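Local coordinates for C-type diheme-containing protein (Kuenenia stuttgartiensis, PDB 6H5L), which binds two covalently attached c-type hemes and probably passes electrons between them as part of a multiheme reductase complex of an anammox bacterium, at residues E63-Y66 and R67-Y71; R35-L38 and P39-N43; K129-E133 and E134-C138. All blocks are in the same frame, centred on the assembly; numbering follows the deposited sequence.

Contact 1 of 3, residues E63-Y66 and R67-Y71; sequences EDIY and RTISY. With HEC (heme c), chain L.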
# COMPACT_ATOMS: atom_id res chain seq x y z
N GLU B 63 -10.88 2.02 56.27
CA GLU B 63 -10.36 1.11 55.26
C GLU B 63 -10.35 1.75 53.88
O GLU B 63 -9.46 1.47 53.07
CB GLU B 63 -11.18 -0.18 55.24
CG GLU B 63 -11.20 -0.94 56.57
CD GLU B 63 -12.12 -0.31 57.60
OE1 GLU B 63 -13.06 0.40 57.20
OE2 GLU B 63 -11.88 -0.51 58.81
N ASP B 64 -11.33 2.62 53.59
CA ASP B 64 -11.34 3.33 52.32
C ASP B 64 -10.10 4.19 52.16
O ASP B 64 -9.48 4.21 51.09
CB ASP B 64 -12.60 4.19 52.21
CG ASP B 64 -13.86 3.37 52.02
OD1 ASP B 64 -13.74 2.16 51.76
OD2 ASP B 64 -14.96 3.94 52.14
N ILE B 65 -9.72 4.91 53.22
CA ILE B 65 -8.54 5.77 53.15
C ILE B 65 -7.28 4.93 53.00
O ILE B 65 -6.41 5.23 52.17
CB ILE B 65 -8.48 6.68 54.39
CG1 ILE B 65 -9.75 7.52 54.50
CG2 ILE B 65 -7.25 7.58 54.32
CD1 ILE B 65 -9.84 8.32 55.78
N TYR B 66 -7.15 3.87 53.81
CA TYR B 66 -5.99 3.00 53.71
C TYR B 66 -5.86 2.39 52.32
O TYR B 66 -4.75 2.17 51.83
CB TYR B 66 -6.07 1.90 54.77
CG TYR B 66 -4.88 0.97 54.79
CD1 TYR B 66 -3.77 1.25 55.58
CD2 TYR B 66 -4.86 -0.19 54.02
CE1 TYR B 66 -2.67 0.41 55.60
CE2 TYR B 66 -3.77 -1.04 54.03
CZ TYR B 66 -2.68 -0.73 54.82
OH TYR B 66 -1.60 -1.58 54.83
N ARG B 67 -6.99 2.10 51.67
CA ARG B 67 -6.94 1.53 50.33
C ARG B 67 -6.40 2.53 49.32
O ARG B 67 -5.55 2.20 48.49
CB ARG B 67 -8.34 1.06 49.91
CG ARG B 67 -8.36 0.26 48.62
CD ARG B 67 -9.76 -0.25 48.31
NE ARG B 67 -9.75 -1.66 47.93
CZ ARG B 67 -10.82 -2.33 47.51
NH1 ARG B 67 -11.99 -1.72 47.40
NH2 ARG B 67 -10.71 -3.61 47.19
N THR B 68 -6.88 3.78 49.38
CA THR B 68 -6.41 4.80 48.46
C THR B 68 -4.92 5.09 48.66
O THR B 68 -4.19 5.31 47.68
CB THR B 68 -7.23 6.08 48.63
OG1 THR B 68 -8.62 5.76 48.62
CG2 THR B 68 -6.93 7.06 47.51
N ILE B 69 -4.46 5.09 49.91
CA ILE B 69 -3.05 5.31 50.19
C ILE B 69 -2.21 4.19 49.59
O ILE B 69 -1.16 4.43 48.99
CB ILE B 69 -2.82 5.43 51.71
CG1 ILE B 69 -3.61 6.61 52.28
CG2 ILE B 69 -1.34 5.58 52.02
CD1 ILE B 69 -3.69 6.62 53.80
N SER B 70 -2.66 2.94 49.75
CA SER B 70 -1.89 1.80 49.26
C SER B 70 -1.90 1.74 47.74
O SER B 70 -0.86 1.49 47.11
CB SER B 70 -2.44 0.51 49.85
OG SER B 70 -2.33 0.51 51.27
N TYR B 71 -3.06 1.95 47.12
CA TYR B 71 -3.17 1.79 45.68
C TYR B 71 -2.73 3.03 44.92
O TYR B 71 -2.23 2.92 43.79
CB TYR B 71 -4.62 1.43 45.31
CG TYR B 71 -4.84 1.09 43.86
CD1 TYR B 71 -4.69 -0.22 43.41
CD2 TYR B 71 -5.22 2.06 42.94
CE1 TYR B 71 -4.91 -0.55 42.09
CE2 TYR B 71 -5.44 1.74 41.62
CZ TYR B 71 -5.28 0.43 41.20
OH TYR B 71 -5.49 0.10 39.88
FE HEC L . -1.96 12.11 48.18
CHA HEC L . -5.09 12.32 46.79
CHB HEC L . -3.29 10.32 50.81
CHC HEC L . 1.15 11.93 49.64
CHD HEC L . -0.63 14.00 45.63
NA HEC L . -3.84 11.44 48.71
C1A HEC L . -4.99 11.64 47.99
C2A HEC L . -6.10 11.03 48.68
C3A HEC L . -5.60 10.47 49.81
C4A HEC L . -4.17 10.72 49.83
CMA HEC L . -6.32 9.68 50.93
CAA HEC L . -7.54 11.11 48.09
CBA HEC L . -8.63 10.19 48.63
CGA HEC L . -9.93 10.51 47.94
O1A HEC L . -10.07 11.64 47.40
O2A HEC L . -10.84 9.64 47.93
NB HEC L . -1.21 11.29 49.91
C1B HEC L . -1.93 10.57 50.84
C2B HEC L . -1.00 10.11 51.86
C3B HEC L . 0.22 10.56 51.54
C4B HEC L . 0.11 11.31 50.30
CMB HEC L . -1.37 9.27 53.10
CAB HEC L . 1.54 10.33 52.31
CBB HEC L . 1.98 8.85 52.22
NC HEC L . -0.09 12.83 47.73
C1C HEC L . 1.06 12.63 48.46
C2C HEC L . 2.17 13.17 47.71
C3C HEC L . 1.66 13.85 46.67
C4C HEC L . 0.24 13.58 46.61
CMC HEC L . 3.61 13.31 48.26
CAC HEC L . 2.45 14.67 45.63
CBC HEC L . 3.34 13.73 44.78
ND HEC L . -2.74 13.02 46.47
C1D HEC L . -1.98 13.75 45.56
C2D HEC L . -2.86 14.21 44.50
C3D HEC L . -4.26 13.68 44.87
C4D HEC L . -4.08 12.96 46.11
CMD HEC L . -2.48 15.05 43.27
CAD HEC L . -5.58 13.87 44.10
CBD HEC L . -5.65 12.88 42.95
CGD HEC L . -6.91 13.10 42.17
O1D HEC L . -8.01 13.08 42.78
O2D HEC L . -6.82 13.28 40.93
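Helix 62-71 of the first cytochrome c-like domain lies at the rim of heme c of chain L, and the contact between E63-Y66 and R67-Y71 is one i to i+4 round of that helix. Backbone bonds run from R67 N to E63 O, T68 N to D64 O, I69 N to I65 O and S70 N to Y66 O. At two of these carbonyls a hydroxyl joins in. T68 OG1 gives D64 O a hydrogen bond of 3.0 Å, and OG1 and T68 N come in from opposite faces of the carbonyl plane. S70 repeats the pattern on Y66 O, again with the two donors on opposite faces. Because S70 OG stands anti to its own carbonyl carbon (chi1 -61°), it folds back along the helix toward that acceptor. S70 OG also bonds with R89 of helix 86-91, whose residues pack on Y66 as well. On the heme side, I65 CG2 meets I69 CD1 at 3.7 Å, the two branched side chains crossing at a slant. I69 CG1 then reaches the heme methyl CMB at 3.6 Å, while the methyl T68 CG2 touches CBA, on a propionate arm, at 3.7 Å. T68 is also near M78, an axial ligand of this heme iron, and F51. Elsewhere on the helix, L116 of the second subunit, another copy of this protein, packs on Y66, R67 and S70. Over one face of the Y66 ring, displaced toward the rim, sits S70 OG, 3.5 Å from Y66 CE2.

Contact 2 of 3, residues R35-L38 and P39-N43; sequences RSML and PKPRN. With HEC (heme c), chain L.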
# COMPACT_ATOMS: atom_id res chain seq x y z
N ARG B 35 1.03 24.36 44.03
CA ARG B 35 0.78 25.52 43.17
C ARG B 35 0.92 25.17 41.70
O ARG B 35 0.23 25.77 40.86
CB ARG B 35 1.74 26.65 43.54
CG ARG B 35 3.19 26.33 43.24
CD ARG B 35 4.15 27.42 43.69
NE ARG B 35 5.53 27.02 43.48
CZ ARG B 35 6.58 27.79 43.72
NH1 ARG B 35 6.41 29.02 44.19
NH2 ARG B 35 7.81 27.34 43.50
N SER B 36 1.79 24.22 41.36
CA SER B 36 2.08 23.87 39.97
C SER B 36 1.58 22.47 39.62
O SER B 36 1.91 21.96 38.54
CB SER B 36 3.58 23.97 39.71
OG SER B 36 4.30 23.04 40.49
N MET B 37 0.80 21.85 40.49
CA MET B 37 0.40 20.46 40.33
C MET B 37 -1.03 20.38 39.81
O MET B 37 -1.90 21.12 40.26
CB MET B 37 0.52 19.72 41.66
CG MET B 37 0.32 18.22 41.57
SD MET B 37 0.77 17.39 43.11
CE MET B 37 2.53 17.74 43.17
N LEU B 38 -1.25 19.48 38.86
CA LEU B 38 -2.57 19.25 38.28
C LEU B 38 -2.73 17.76 37.97
O LEU B 38 -1.97 17.22 37.16
CB LEU B 38 -2.77 20.09 37.03
CG LEU B 38 -2.99 21.59 37.23
CD1 LEU B 38 -2.72 22.36 35.95
CD2 LEU B 38 -4.41 21.85 37.71
N PRO B 39 -3.71 17.07 38.58
CA PRO B 39 -4.73 17.54 39.52
C PRO B 39 -4.16 18.02 40.86
O PRO B 39 -3.09 17.57 41.27
CB PRO B 39 -5.61 16.30 39.74
CG PRO B 39 -5.34 15.42 38.58
CD PRO B 39 -3.90 15.64 38.25
N LYS B 40 -4.89 18.92 41.52
CA LYS B 40 -4.45 19.44 42.80
C LYS B 40 -4.50 18.34 43.86
O LYS B 40 -5.37 17.47 43.83
CB LYS B 40 -5.34 20.61 43.23
CG LYS B 40 -5.23 21.83 42.34
CD LYS B 40 -3.83 22.43 42.40
CE LYS B 40 -3.66 23.56 41.40
NZ LYS B 40 -2.26 24.05 41.35
N PRO B 41 -3.56 18.36 44.82
CA PRO B 41 -3.61 17.36 45.89
C PRO B 41 -4.80 17.60 46.80
O PRO B 41 -5.21 18.75 47.03
CB PRO B 41 -2.28 17.57 46.63
CG PRO B 41 -1.94 18.99 46.36
CD PRO B 41 -2.42 19.27 44.96
N ARG B 42 -5.37 16.51 47.31
CA ARG B 42 -6.63 16.56 48.05
C ARG B 42 -6.52 17.48 49.26
O ARG B 42 -5.55 17.43 50.01
CB ARG B 42 -7.03 15.16 48.49
CG ARG B 42 -8.41 15.09 49.13
CD ARG B 42 -9.52 15.28 48.11
NE ARG B 42 -9.55 14.20 47.13
CZ ARG B 42 -9.05 14.29 45.90
NH1 ARG B 42 -8.50 15.43 45.48
NH2 ARG B 42 -9.11 13.25 45.08
N ASN B 43 -7.54 18.32 49.44
CA ASN B 43 -7.70 19.13 50.64
C ASN B 43 -8.50 18.29 51.64
O ASN B 43 -9.73 18.20 51.55
CB ASN B 43 -8.38 20.45 50.32
CG ASN B 43 -8.46 21.39 51.52
OD1 ASN B 43 -8.20 20.99 52.66
ND2 ASN B 43 -8.83 22.64 51.26
FE HEC L . -1.96 12.11 48.18
CHA HEC L . -5.09 12.32 46.79
CHB HEC L . -3.29 10.32 50.81
CHC HEC L . 1.15 11.93 49.64
CHD HEC L . -0.63 14.00 45.63
NA HEC L . -3.84 11.44 48.71
C1A HEC L . -4.99 11.64 47.99
C2A HEC L . -6.10 11.03 48.68
C3A HEC L . -5.60 10.47 49.81
C4A HEC L . -4.17 10.72 49.83
CMA HEC L . -6.32 9.68 50.93
CAA HEC L . -7.54 11.11 48.09
CBA HEC L . -8.63 10.19 48.63
CGA HEC L . -9.93 10.51 47.94
O1A HEC L . -10.07 11.64 47.40
O2A HEC L . -10.84 9.64 47.93
NB HEC L . -1.21 11.29 49.91
C1B HEC L . -1.93 10.57 50.84
C2B HEC L . -1.00 10.11 51.86
C3B HEC L . 0.22 10.56 51.54
C4B HEC L . 0.11 11.31 50.30
CMB HEC L . -1.37 9.27 53.10
CAB HEC L . 1.54 10.33 52.31
CBB HEC L . 1.98 8.85 52.22
NC HEC L . -0.09 12.83 47.73
C1C HEC L . 1.06 12.63 48.46
C2C HEC L . 2.17 13.17 47.71
C3C HEC L . 1.66 13.85 46.67
C4C HEC L . 0.24 13.58 46.61
CMC HEC L . 3.61 13.31 48.26
CAC HEC L . 2.45 14.67 45.63
CBC HEC L . 3.34 13.73 44.78
ND HEC L . -2.74 13.02 46.47
C1D HEC L . -1.98 13.75 45.56
C2D HEC L . -2.86 14.21 44.50
C3D HEC L . -4.26 13.68 44.87
C4D HEC L . -4.08 12.96 46.11
CMD HEC L . -2.48 15.05 43.27
CAD HEC L . -5.58 13.87 44.10
CBD HEC L . -5.65 12.88 42.95
CGD HEC L . -6.91 13.10 42.17
O1D HEC L . -8.01 13.08 42.78
O2D HEC L . -6.82 13.28 40.93
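M37 and P41 meet beside heme c of chain L, with M37 SD 4.1 Å from P41 CD, in a loop without regular helix or strand. M37 CG lies anti to the backbone N (chi1 -172°) and the chain bends at its last torsion, which brings the methyl CE to 3.9 Å from the heme atom CAC. P41 approaches over the porphyrin, its CA 3.5 Å from C2D. L38 and K40 run side by side and point the same way, touching through L38 CD2 and K40 CE. P39, between them in sequence, follows a cis peptide bond that reverses the chain. K40 is bent at chi2 (-64°), so its amine curls back to M37 O in a weak hydrogen bond of 3.1 Å; NZ also bonds to S34 O and forms a salt bridge to E348 of the hydroxylamine oxidoreductase-like chain. R42 turns the other way, its side chain doubly bent, and grips both propionates: NE bonds O1A at 2.6 Å in the guanidinium plane, and NH2 bonds O1D at 2.6 Å as well as O1A. Such an arginine would probably offset the carboxylates' charge. The loop runs between helix 20-23 and helix 62-71. M37 and P41 pack on C22 of helix 20-23, P41 also on H23, and R42 O accepts a hydrogen bond from ND1 of H23, the axial histidine.

Contact 3 of 3, residues K129-E133 and E134-C138; sequences KKIYE and EKLEC. With HEC (heme c), chain K.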
# COMPACT_ATOMS: atom_id res chain seq x y z
N LYS B 129 -25.09 1.26 27.00
CA LYS B 129 -24.97 2.30 25.98
C LYS B 129 -26.21 3.18 25.94
O LYS B 129 -26.11 4.41 25.78
CB LYS B 129 -24.74 1.67 24.60
CG LYS B 129 -24.79 2.66 23.45
CD LYS B 129 -24.52 1.99 22.12
CE LYS B 129 -24.62 2.99 20.97
NZ LYS B 129 -24.29 2.36 19.66
N LYS B 130 -27.39 2.58 26.11
CA LYS B 130 -28.63 3.35 26.12
C LYS B 130 -28.69 4.29 27.31
O LYS B 130 -29.08 5.45 27.18
CB LYS B 130 -29.82 2.38 26.13
CG LYS B 130 -31.09 2.92 25.51
CD LYS B 130 -32.18 1.86 25.53
CE LYS B 130 -33.51 2.40 25.07
NZ LYS B 130 -34.61 1.43 25.35
N ILE B 131 -28.29 3.80 28.50
CA ILE B 131 -28.26 4.65 29.69
C ILE B 131 -27.24 5.76 29.52
O ILE B 131 -27.50 6.93 29.82
CB ILE B 131 -27.97 3.80 30.94
CG1 ILE B 131 -29.10 2.79 31.18
CG2 ILE B 131 -27.76 4.69 32.16
CD1 ILE B 131 -28.81 1.82 32.31
N TYR B 132 -26.04 5.40 29.04
CA TYR B 132 -24.95 6.36 28.94
C TYR B 132 -25.29 7.50 27.99
O TYR B 132 -24.88 8.64 28.21
CB TYR B 132 -23.68 5.63 28.48
CG TYR B 132 -22.45 6.51 28.32
CD1 TYR B 132 -22.22 7.19 27.13
CD2 TYR B 132 -21.51 6.62 29.33
CE1 TYR B 132 -21.09 7.99 26.97
CE2 TYR B 132 -20.38 7.41 29.18
CZ TYR B 132 -20.18 8.09 27.99
OH TYR B 132 -19.06 8.87 27.83
N GLU B 133 -26.03 7.21 26.92
CA GLU B 133 -26.22 8.18 25.85
C GLU B 133 -27.61 8.81 25.83
O GLU B 133 -27.76 9.94 25.35
CB GLU B 133 -25.95 7.54 24.49
CG GLU B 133 -24.61 7.93 23.88
CD GLU B 133 -23.83 6.74 23.34
OE1 GLU B 133 -22.67 6.55 23.76
OE2 GLU B 133 -24.38 5.99 22.51
N GLU B 134 -28.64 8.11 26.32
CA GLU B 134 -30.01 8.61 26.27
C GLU B 134 -30.58 8.91 27.65
O GLU B 134 -31.01 10.03 27.91
CB GLU B 134 -30.90 7.59 25.55
CG GLU B 134 -30.50 7.30 24.12
CD GLU B 134 -31.39 6.25 23.48
OE1 GLU B 134 -32.51 6.03 24.00
OE2 GLU B 134 -30.98 5.65 22.46
N LYS B 135 -30.57 7.92 28.55
CA LYS B 135 -31.31 8.06 29.81
C LYS B 135 -30.64 9.07 30.74
O LYS B 135 -31.34 9.81 31.45
CB LYS B 135 -31.44 6.70 30.49
CG LYS B 135 -32.40 6.69 31.67
CD LYS B 135 -32.82 5.28 32.02
CE LYS B 135 -33.96 5.28 33.03
NZ LYS B 135 -34.56 3.92 33.17
N LEU B 136 -29.31 9.12 30.75
CA LEU B 136 -28.60 10.02 31.65
C LEU B 136 -27.62 10.94 30.94
O LEU B 136 -27.08 11.85 31.59
CB LEU B 136 -27.85 9.22 32.73
CG LEU B 136 -28.75 8.38 33.63
CD1 LEU B 136 -27.94 7.58 34.64
CD2 LEU B 136 -29.78 9.26 34.33
N GLU B 137 -27.37 10.75 29.65
CA GLU B 137 -26.56 11.66 28.83
C GLU B 137 -25.21 11.94 29.47
O GLU B 137 -24.84 13.08 29.77
CB GLU B 137 -27.32 12.96 28.54
CG GLU B 137 -28.65 12.76 27.84
CD GLU B 137 -29.37 14.07 27.56
OE1 GLU B 137 -29.60 14.38 26.37
OE2 GLU B 137 -29.70 14.78 28.53
N CYS B 138 -24.45 10.86 29.69
CA CYS B 138 -23.12 10.99 30.25
C CYS B 138 -22.14 11.63 29.28
O CYS B 138 -21.10 12.14 29.70
CB CYS B 138 -22.60 9.63 30.70
SG CYS B 138 -23.86 8.58 31.46
FE HEC K . -18.58 11.10 35.22
CHA HEC K . -15.63 10.64 36.91
CHB HEC K . -18.59 7.77 34.37
CHC HEC K . -21.70 11.45 33.83
CHD HEC K . -18.24 14.50 35.38
NA HEC K . -17.36 9.48 35.62
C1A HEC K . -16.13 9.54 36.24
C2A HEC K . -15.47 8.26 36.06
C3A HEC K . -16.29 7.47 35.36
C4A HEC K . -17.49 8.22 35.07
CMA HEC K . -16.01 6.01 34.92
CAA HEC K . -14.06 7.89 36.59
CBA HEC K . -14.18 7.00 37.83
CGA HEC K . -12.80 6.68 38.35
O1A HEC K . -11.82 7.27 37.84
O2A HEC K . -12.69 5.86 39.29
NB HEC K . -19.87 9.86 34.20
C1B HEC K . -19.74 8.48 34.12
C2B HEC K . -21.02 7.93 33.73
C3B HEC K . -21.89 8.94 33.58
C4B HEC K . -21.18 10.18 33.87
CMB HEC K . -21.28 6.42 33.52
CAB HEC K . -23.38 8.87 33.17
CBB HEC K . -24.23 8.06 34.17
NC HEC K . -19.74 12.68 34.66
C1C HEC K . -21.03 12.61 34.18
C2C HEC K . -21.61 13.94 34.24
C3C HEC K . -20.62 14.79 34.54
C4C HEC K . -19.44 14.01 34.90
CMC HEC K . -22.98 14.31 33.62
CAC HEC K . -20.73 16.33 34.63
CBC HEC K . -21.65 16.74 35.80
ND HEC K . -17.14 12.37 36.01
C1D HEC K . -17.24 13.76 36.00
C2D HEC K . -16.13 14.32 36.73
C3D HEC K . -15.31 13.11 37.21
C4D HEC K . -16.01 11.95 36.71
CMD HEC K . -15.83 15.81 36.98
CAD HEC K . -14.00 13.12 38.04
CBD HEC K . -12.81 13.36 37.12
CGD HEC K . -11.55 13.52 37.94
O1D HEC K . -11.59 13.24 39.17
O2D HEC K . -10.51 13.92 37.36
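The Y132 ring carries C138 CB over one face, 3.7 Å from the ring centroid and 22° off its normal, a CH-pi contact displaced toward the rim. C138 SG stands more obliquely to the same ring, at 4.4 Å from the centroid, a sulfur-aromatic contact. At the ring's edge, near its plane, is the methyl CMB of heme c of chain K, and Y214 of helix 205-217 meets the ring with planes at about 60°. With CG anti to the backbone N (chi1 180°), the ring runs past the heme edge, and Y132 OH, farther out, bonds to G143 O. C138 is the first cysteine of the CXXCH heme-binding motif, and its SG is joined to the vinyl-derived carbon CAB by a 1.8 Å thioether bond. Helix 122-135 finishes just ahead of it, with a wider pi-type turn at 131-133. K130 O takes hydrogen bonds from both E134 N and K135 N, while L136 N bonds I131 O. After the helix, C138 N reaches back to Y132 O at 2.7 Å. I131 and L136 lie side by side, I131 CG2 to L136 CD1 being 3.8 Å, and L136 CD1 touches heme CBB at the same distance.

Contacts 1 and 2 both touch heme c of chain L without touching each other: their centres lie about 19 Å apart and their nearest atoms about 7 Å. Contact 2 brings a loop over the porphyrin and onto its propionates, while contact 1 places a helix by the methyl CMB and one propionate arm. Contact 3 belongs to the second cytochrome c-like part of the chain and to the heme of chain K, its centre about 31 Å from those of both others and its nearest atoms about 20 Å from contact 1 and about 18 Å from contact 2. K50 and K175 bind both hemes, linking the two sites, consistent with electron transfer between them.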